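Local coordinates for N5-Carboxyaminoimidazole ribonucleotide synthetase (Staphylococcus aureus subsp. aureus, PDB 3ORQ), which catalyses the ATP-dependent conversion of 5-aminoimidazole ribonucleotide and bicarbonate to N5-carboxyaminoimidazole ribonucleotide in purine biosynthesis, at residues V125-S130 against A185-N190; F148-R153 against V163-E168. All coordinates share one frame; numbering follows the deposited sequence.

Contact 1 (V125-S130 against A185-N190); sequences VVPFIS and AEKYLN. With ADP (adenosine-5'-diphosphate), chain D.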
loop_
_atom_site.group_PDB
_atom_site.type_symbol
_atom_site.label_atom_id
_atom_site.label_comp_id
_atom_site.label_asym_id
_atom_site.label_seq_id
_atom_site.Cartn_x
_atom_site.Cartn_y
_atom_site.Cartn_z
ATOM N N VAL A 125 -34.135 -6.746 -11.536
ATOM C CA VAL A 125 -33.331 -7.045 -12.722
ATOM C C VAL A 125 -33.942 -6.413 -13.988
ATOM O O VAL A 125 -35.147 -6.216 -14.074
ATOM C CB VAL A 125 -33.210 -8.588 -12.923
ATOM C CG1 VAL A 125 -32.568 -8.936 -14.257
ATOM C CG2 VAL A 125 -32.395 -9.195 -11.823
ATOM N N VAL A 126 -33.101 -6.106 -14.971
ATOM C CA VAL A 126 -33.577 -5.684 -16.273
ATOM C C VAL A 126 -34.235 -6.876 -16.946
ATOM O O VAL A 126 -33.655 -7.963 -16.975
ATOM C CB VAL A 126 -32.435 -5.131 -17.150
ATOM C CG1 VAL A 126 -31.311 -6.137 -17.277
ATOM C CG2 VAL A 126 -32.945 -4.746 -18.531
ATOM N N PRO A 127 -35.464 -6.686 -17.477
ATOM C CA PRO A 127 -36.180 -7.803 -18.094
ATOM C C PRO A 127 -35.312 -8.478 -19.148
ATOM O O PRO A 127 -34.644 -7.795 -19.946
ATOM C CB PRO A 127 -37.416 -7.132 -18.709
ATOM C CG PRO A 127 -37.682 -5.948 -17.778
ATOM C CD PRO A 127 -36.314 -5.491 -17.292
ATOM N N PHE A 128 -35.317 -9.809 -19.158
ATOM C CA PHE A 128 -34.287 -10.535 -19.907
ATOM C C PHE A 128 -34.857 -11.814 -20.447
ATOM O O PHE A 128 -35.807 -12.348 -19.873
ATOM C CB PHE A 128 -33.064 -10.863 -18.986
ATOM C CG PHE A 128 -33.355 -11.941 -17.956
ATOM C CD1 PHE A 128 -33.806 -11.603 -16.682
ATOM C CD2 PHE A 128 -33.216 -13.289 -18.280
ATOM C CE1 PHE A 128 -34.097 -12.595 -15.742
ATOM C CE2 PHE A 128 -33.527 -14.285 -17.373
ATOM C CZ PHE A 128 -33.965 -13.946 -16.094
ATOM N N ILE A 129 -34.254 -12.313 -21.526
ATOM C CA ILE A 129 -34.604 -13.620 -22.117
ATOM C C ILE A 129 -33.376 -14.312 -22.736
ATOM O O ILE A 129 -32.494 -13.645 -23.282
ATOM C CB ILE A 129 -35.773 -13.505 -23.148
ATOM C CG1 ILE A 129 -36.339 -14.887 -23.511
ATOM C CG2 ILE A 129 -35.332 -12.757 -24.387
ATOM C CD1 ILE A 129 -36.625 -15.785 -22.303
ATOM N N SER A 130 -33.309 -15.641 -22.614
ATOM C CA SER A 130 -32.218 -16.408 -23.228
ATOM C C SER A 130 -32.420 -16.607 -24.726
ATOM O O SER A 130 -33.534 -16.878 -25.194
ATOM C CB SER A 130 -31.990 -17.752 -22.525
ATOM O OG SER A 130 -33.000 -18.702 -22.804
ATOM N N ALA A 185 -30.597 -11.775 -24.168
ATOM C CA ALA A 185 -31.078 -10.426 -24.488
ATOM C C ALA A 185 -31.800 -9.764 -23.296
ATOM O O ALA A 185 -32.388 -10.439 -22.458
ATOM C CB ALA A 185 -31.942 -10.451 -25.735
ATOM N N GLU A 186 -31.719 -8.439 -23.218
ATOM C CA GLU A 186 -32.299 -7.671 -22.114
ATOM C C GLU A 186 -32.648 -6.271 -22.630
ATOM O O GLU A 186 -32.022 -5.779 -23.574
ATOM C CB GLU A 186 -31.312 -7.581 -20.929
ATOM C CG GLU A 186 -29.958 -7.015 -21.318
ATOM C CD GLU A 186 -29.043 -6.715 -20.150
ATOM O OE1 GLU A 186 -28.184 -7.593 -19.864
ATOM O OE2 GLU A 186 -29.166 -5.603 -19.535
ATOM N N LYS A 187 -33.648 -5.635 -22.031
ATOM C CA LYS A 187 -34.039 -4.280 -22.439
ATOM C C LYS A 187 -32.854 -3.285 -22.424
ATOM O O LYS A 187 -32.092 -3.191 -21.426
ATOM C CB LYS A 187 -35.150 -3.747 -21.518
ATOM C CG LYS A 187 -36.584 -4.182 -21.862
ATOM C CD LYS A 187 -37.587 -3.596 -20.847
ATOM C CE LYS A 187 -39.065 -3.893 -21.214
ATOM N NZ LYS A 187 -39.577 -3.020 -22.298
ATOM N N TYR A 188 -32.717 -2.516 -23.509
ATOM C CA TYR A 188 -31.777 -1.387 -23.481
ATOM C C TYR A 188 -32.466 -0.173 -22.839
ATOM O O TYR A 188 -33.433 0.390 -23.398
ATOM C CB TYR A 188 -31.226 -1.059 -24.861
ATOM C CG TYR A 188 -30.055 -0.101 -24.834
ATOM C CD1 TYR A 188 -28.761 -0.554 -24.518
ATOM C CD2 TYR A 188 -30.232 1.259 -25.142
ATOM C CE1 TYR A 188 -27.667 0.328 -24.492
ATOM C CE2 TYR A 188 -29.150 2.151 -25.123
ATOM C CZ TYR A 188 -27.868 1.676 -24.797
ATOM O OH TYR A 188 -26.792 2.538 -24.781
ATOM N N LEU A 189 -31.976 0.177 -21.646
ATOM C CA LEU A 189 -32.540 1.217 -20.816
ATOM C C LEU A 189 -31.987 2.575 -21.145
ATOM O O LEU A 189 -30.914 2.691 -21.716
ATOM C CB LEU A 189 -32.228 0.944 -19.344
ATOM C CG LEU A 189 -32.750 -0.334 -18.685
ATOM C CD1 LEU A 189 -32.278 -0.402 -17.230
ATOM C CD2 LEU A 189 -34.233 -0.400 -18.767
ATOM N N ASN A 190 -32.731 3.603 -20.756
ATOM C CA ASN A 190 -32.241 4.969 -20.791
ATOM C C ASN A 190 -31.631 5.317 -19.428
ATOM O O ASN A 190 -32.321 5.818 -18.531
ATOM C CB ASN A 190 -33.375 5.939 -21.155
ATOM C CG ASN A 190 -32.880 7.367 -21.378
ATOM O OD1 ASN A 190 -33.641 8.324 -21.223
ATOM N ND2 ASN A 190 -31.603 7.514 -21.745
HETATM P PB ADP D . -19.306 -6.136 -19.090
HETATM O O1B ADP D . -19.638 -7.333 -18.236
HETATM O O2B ADP D . -18.768 -4.899 -18.426
HETATM O O3B ADP D . -18.526 -6.533 -20.313
HETATM P PA ADP D . -21.940 -5.078 -18.904
HETATM O O1A ADP D . -23.100 -6.025 -19.080
HETATM O O2A ADP D . -21.510 -4.712 -17.506
HETATM O O3A ADP D . -20.683 -5.639 -19.755
HETATM O "O5'" ADP D . -22.211 -3.703 -19.689
HETATM C "C5'" ADP D . -21.181 -2.754 -19.905
HETATM C "C4'" ADP D . -21.814 -1.386 -20.090
HETATM O "O4'" ADP D . -22.741 -1.388 -21.207
HETATM C "C3'" ADP D . -22.621 -0.931 -18.871
HETATM O "O3'" ADP D . -21.844 -0.258 -17.873
HETATM C "C2'" ADP D . -23.645 0.004 -19.496
HETATM O "O2'" ADP D . -23.148 1.330 -19.536
HETATM C "C1'" ADP D . -23.858 -0.537 -20.906
HETATM N N9 ADP D . -25.070 -1.377 -20.793
HETATM C C8 ADP D . -25.076 -2.710 -20.577
HETATM N N7 ADP D . -26.338 -3.195 -20.478
HETATM C C5 ADP D . -27.158 -2.128 -20.658
HETATM C C6 ADP D . -28.631 -1.936 -20.695
HETATM N N6 ADP D . -29.449 -3.008 -20.507
HETATM N N1 ADP D . -29.087 -0.676 -20.891
HETATM C C2 ADP D . -28.258 0.382 -21.060
HETATM N N3 ADP D . -26.906 0.283 -21.039
HETATM C C4 ADP D . -26.324 -0.933 -20.848
#
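Val126 packs against the adenine-binding side of Glu186 and Lys187, and this is the tight part of the contact. Its CG1 sits 3.2 Å from Glu186 OE2, the two side chains crossing at about a right angle, while its CG2 lies 3.4 Å from Lys187 O. Those same two oxygens take hydrogen bonds from the adenine amino group: ADP N6 is 2.8 Å from Glu186 OE2 and also 2.8 Å from Lys187 O. Leu189 N donates a hydrogen bond to ADP N1, so residues 186-189 hold both N6 and N1, and one face of the Tyr188 ring lies over ADP C2. Glu186 reaches N6 because its chain runs extended beyond CG (chi2 171°); OE1 is left to Lys115 and Lys151, whose two salt bridges would favour the charged carboxylate. Backbone pairing is short: Ile129 and Ala185 exchange two bonds, and Lys187 N adds a longer one, 3.2 Å to Pro127 O. The looser, partly exposed side is Pro127 CG resting on Lys187 CD at 3.9 Å. Strand 128-131, outermost within this chain, edges the four-stranded antiparallel sheet in the ATP-grasp region beside 183-187, with helix 111-120 against Phe128 and helix 136-143 against Ile129 and Ala185.

Contact 2 (F148-R153 against V163-E168); sequences FIVKTR and VLINNE. With ADP (adenosine-5'-diphosphate), chain D.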
loop_
_atom_site.group_PDB
_atom_site.type_symbol
_atom_site.label_atom_id
_atom_site.label_comp_id
_atom_site.label_asym_id
_atom_site.label_seq_id
_atom_site.Cartn_x
_atom_site.Cartn_y
_atom_site.Cartn_z
ATOM N N PHE A 148 -33.091 -3.097 -27.485
ATOM C CA PHE A 148 -32.597 -4.182 -26.624
ATOM C C PHE A 148 -31.174 -4.600 -27.022
ATOM O O PHE A 148 -30.696 -4.296 -28.120
ATOM C CB PHE A 148 -33.545 -5.395 -26.612
ATOM C CG PHE A 148 -33.522 -6.212 -27.876
ATOM C CD1 PHE A 148 -34.273 -5.826 -28.991
ATOM C CD2 PHE A 148 -32.771 -7.386 -27.947
ATOM C CE1 PHE A 148 -34.255 -6.579 -30.159
ATOM C CE2 PHE A 148 -32.749 -8.152 -29.116
ATOM C CZ PHE A 148 -33.499 -7.744 -30.222
ATOM N N ILE A 149 -30.498 -5.295 -26.113
ATOM C CA ILE A 149 -29.097 -5.628 -26.329
ATOM C C ILE A 149 -28.817 -7.107 -26.109
ATOM O O ILE A 149 -29.268 -7.682 -25.133
ATOM C CB ILE A 149 -28.166 -4.715 -25.468
ATOM C CG1 ILE A 149 -26.703 -5.120 -25.618
ATOM C CG2 ILE A 149 -28.601 -4.737 -24.027
ATOM C CD1 ILE A 149 -25.737 -3.958 -25.371
ATOM N N VAL A 150 -28.082 -7.708 -27.038
ATOM C CA VAL A 150 -27.669 -9.119 -26.960
ATOM C C VAL A 150 -26.221 -9.260 -26.427
ATOM O O VAL A 150 -25.314 -8.616 -26.943
ATOM C CB VAL A 150 -27.788 -9.784 -28.340
ATOM C CG1 VAL A 150 -27.552 -11.261 -28.234
ATOM C CG2 VAL A 150 -29.172 -9.521 -28.915
ATOM N N LYS A 151 -26.034 -10.067 -25.374
ATOM C CA LYS A 151 -24.708 -10.326 -24.783
ATOM C C LYS A 151 -24.379 -11.812 -24.825
ATOM O O LYS A 151 -25.258 -12.640 -24.575
ATOM C CB LYS A 151 -24.617 -9.833 -23.323
ATOM C CG LYS A 151 -25.084 -8.405 -23.090
ATOM C CD LYS A 151 -25.182 -8.054 -21.594
ATOM C CE LYS A 151 -25.659 -6.629 -21.407
ATOM N NZ LYS A 151 -25.829 -6.273 -19.954
ATOM N N THR A 152 -23.121 -12.147 -25.132
ATOM C CA THR A 152 -22.651 -13.524 -24.957
ATOM C C THR A 152 -22.786 -13.864 -23.484
ATOM O O THR A 152 -22.634 -12.996 -22.612
ATOM C CB THR A 152 -21.184 -13.792 -25.489
ATOM O OG1 THR A 152 -20.195 -13.361 -24.550
ATOM C CG2 THR A 152 -20.939 -13.097 -26.803
ATOM N N ARG A 153 -23.097 -15.113 -23.190
ATOM C CA ARG A 153 -23.306 -15.462 -21.807
ATOM C C ARG A 153 -22.064 -15.996 -21.093
ATOM O O ARG A 153 -22.077 -16.150 -19.857
ATOM C CB ARG A 153 -24.529 -16.364 -21.625
ATOM C CG ARG A 153 -24.515 -17.631 -22.373
ATOM C CD ARG A 153 -25.910 -18.242 -22.350
ATOM N NE ARG A 153 -26.098 -19.048 -21.147
ATOM C CZ ARG A 153 -26.769 -20.194 -21.117
ATOM N NH1 ARG A 153 -27.316 -20.660 -22.234
ATOM N NH2 ARG A 153 -26.882 -20.876 -19.977
ATOM N N VAL A 163 -24.042 -6.776 -28.714
ATOM C CA VAL A 163 -24.553 -6.080 -29.889
ATOM C C VAL A 163 -25.815 -5.313 -29.526
ATOM O O VAL A 163 -26.816 -5.902 -29.107
ATOM C CB VAL A 163 -24.909 -7.052 -31.017
ATOM C CG1 VAL A 163 -25.674 -6.313 -32.124
ATOM C CG2 VAL A 163 -23.658 -7.721 -31.570
ATOM N N LEU A 164 -25.770 -3.999 -29.693
ATOM C CA LEU A 164 -26.923 -3.178 -29.379
ATOM C C LEU A 164 -27.866 -3.193 -30.555
ATOM O O LEU A 164 -27.461 -2.919 -31.691
ATOM C CB LEU A 164 -26.498 -1.748 -29.030
ATOM C CG LEU A 164 -27.516 -0.749 -28.436
ATOM C CD1 LEU A 164 -28.080 0.127 -29.520
ATOM C CD2 LEU A 164 -28.644 -1.425 -27.677
ATOM N N ILE A 165 -29.119 -3.542 -30.288
ATOM C CA ILE A 165 -30.124 -3.637 -31.347
ATOM C C ILE A 165 -31.220 -2.584 -31.222
ATOM O O ILE A 165 -32.209 -2.776 -30.506
ATOM C CB ILE A 165 -30.739 -5.039 -31.420
ATOM C CG1 ILE A 165 -29.621 -6.092 -31.422
ATOM C CG2 ILE A 165 -31.635 -5.138 -32.650
ATOM C CD1 ILE A 165 -30.083 -7.499 -31.757
ATOM N N ASN A 166 -31.024 -1.468 -31.925
ATOM C CA ASN A 166 -31.961 -0.348 -31.904
ATOM C C ASN A 166 -33.177 -0.566 -32.810
ATOM O O ASN A 166 -34.301 -0.499 -32.349
ATOM C CB ASN A 166 -31.250 0.984 -32.231
ATOM C CG ASN A 166 -30.585 1.633 -30.996
ATOM O OD1 ASN A 166 -31.157 1.668 -29.898
ATOM N ND2 ASN A 166 -29.374 2.160 -31.185
ATOM N N ASN A 167 -32.942 -0.821 -34.088
ATOM C CA ASN A 167 -34.011 -1.113 -35.062
ATOM C C ASN A 167 -33.730 -2.441 -35.781
ATOM O O ASN A 167 -32.699 -3.068 -35.528
ATOM C CB ASN A 167 -34.177 0.048 -36.053
ATOM C CG ASN A 167 -32.854 0.496 -36.662
ATOM O OD1 ASN A 167 -32.222 1.434 -36.183
ATOM N ND2 ASN A 167 -32.433 -0.174 -37.724
ATOM N N GLU A 168 -34.627 -2.879 -36.667
ATOM C CA GLU A 168 -34.459 -4.189 -37.328
ATOM C C GLU A 168 -33.290 -4.234 -38.334
ATOM O O GLU A 168 -32.918 -5.304 -38.821
ATOM C CB GLU A 168 -35.777 -4.703 -37.939
ATOM C CG GLU A 168 -36.120 -4.176 -39.339
ATOM C CD GLU A 168 -36.765 -2.788 -39.338
ATOM O OE1 GLU A 168 -36.672 -2.065 -38.309
ATOM O OE2 GLU A 168 -37.368 -2.427 -40.379
HETATM P PB ADP D . -19.306 -6.136 -19.090
HETATM O O1B ADP D . -19.638 -7.333 -18.236
HETATM O O2B ADP D . -18.768 -4.899 -18.426
HETATM O O3B ADP D . -18.526 -6.533 -20.313
HETATM P PA ADP D . -21.940 -5.078 -18.904
HETATM O O1A ADP D . -23.100 -6.025 -19.080
HETATM O O2A ADP D . -21.510 -4.712 -17.506
HETATM O O3A ADP D . -20.683 -5.639 -19.755
HETATM O "O5'" ADP D . -22.211 -3.703 -19.689
HETATM C "C5'" ADP D . -21.181 -2.754 -19.905
HETATM C "C4'" ADP D . -21.814 -1.386 -20.090
HETATM O "O4'" ADP D . -22.741 -1.388 -21.207
HETATM C "C3'" ADP D . -22.621 -0.931 -18.871
HETATM O "O3'" ADP D . -21.844 -0.258 -17.873
HETATM C "C2'" ADP D . -23.645 0.004 -19.496
HETATM O "O2'" ADP D . -23.148 1.330 -19.536
HETATM C "C1'" ADP D . -23.858 -0.537 -20.906
HETATM N N9 ADP D . -25.070 -1.377 -20.793
HETATM C C8 ADP D . -25.076 -2.710 -20.577
HETATM N N7 ADP D . -26.338 -3.195 -20.478
HETATM C C5 ADP D . -27.158 -2.128 -20.658
HETATM C C6 ADP D . -28.631 -1.936 -20.695
HETATM N N6 ADP D . -29.449 -3.008 -20.507
HETATM N N1 ADP D . -29.087 -0.676 -20.891
HETATM C C2 ADP D . -28.258 0.382 -21.060
HETATM N N3 ADP D . -26.906 0.283 -21.039
HETATM C C4 ADP D . -26.324 -0.933 -20.848
#
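Phe148 and Ile165 form one hydrogen-bonded antiparallel pair and Val150 and Val163 the other, with Ile149 opposite Leu164 as the non-hydrogen-bonded pair between them. The strand axes come within 4.7 Å and their N-to-C directions make an angle of 158°, nearly antiparallel, as a beta hairpin. Four backbone bonds join it, and they are uneven at the Phe148 end: Ile165 N is 2.8 Å from Phe148 O, whereas Phe148 N is 3.2 Å from Ile165 O and lies well out of that carbonyl's plane.

On the face shared by Phe148, Val150 and Ile165, the phenyl ring lies alongside the isoleucine, both pointing the same way. Ile165 CB stands over one ring face, 4.1 Å from the centroid, in a CH-pi contact. With Ile165 CG1 anti to the carbonyl carbon (chi1 -49°) and the chain extended to its end, CD1 continues past the ring edge: it lies 3.8 Å from Phe148 CZ and 3.6 Å from Val150 CG2. This one methyl touches Phe148 and Val150, two residues apart on the neighbouring strand.

On the other face, Leu164 CD2 tucks against Ile149 CB and also approaches Phe148 O. Lys151 points to this side too, its chain extended beyond CG so that NZ reaches both the base and the alpha phosphate of ADP, 3.2 Å from ADP N7 and 2.9 Å from ADP O1A.

Within the four-stranded antiparallel sheet in the ATP-grasp region, strand 162-165 is an outer strand, while 148-152 continues inward to 183-187. Helix 171-178 covers the Val150, Val163 and Ile165 face, and Leu164 meets Tyr188 on the nucleotide side.

Both contacts belong to one four-stranded antiparallel sheet, in the order 128-131, 183-187, 148-152, 162-165, so contact 1 and contact 2 hold its two outer strands to its inner pair. Along the chain, contact 2 is nested inside the loop closed by contact 1. The hairpin is the more buried and hydrophobic of the two; contact 1 is partly buried and more polar, carrying the recognition of the adenine edge. The inner strands join them through a probable backbone hydrogen bond, Ile149 N to Glu186 O at 3.0 Å, besides the Glu186-Lys151 bridge. ADP is shared, contact 2 adding a lysine that spans base and alpha phosphate.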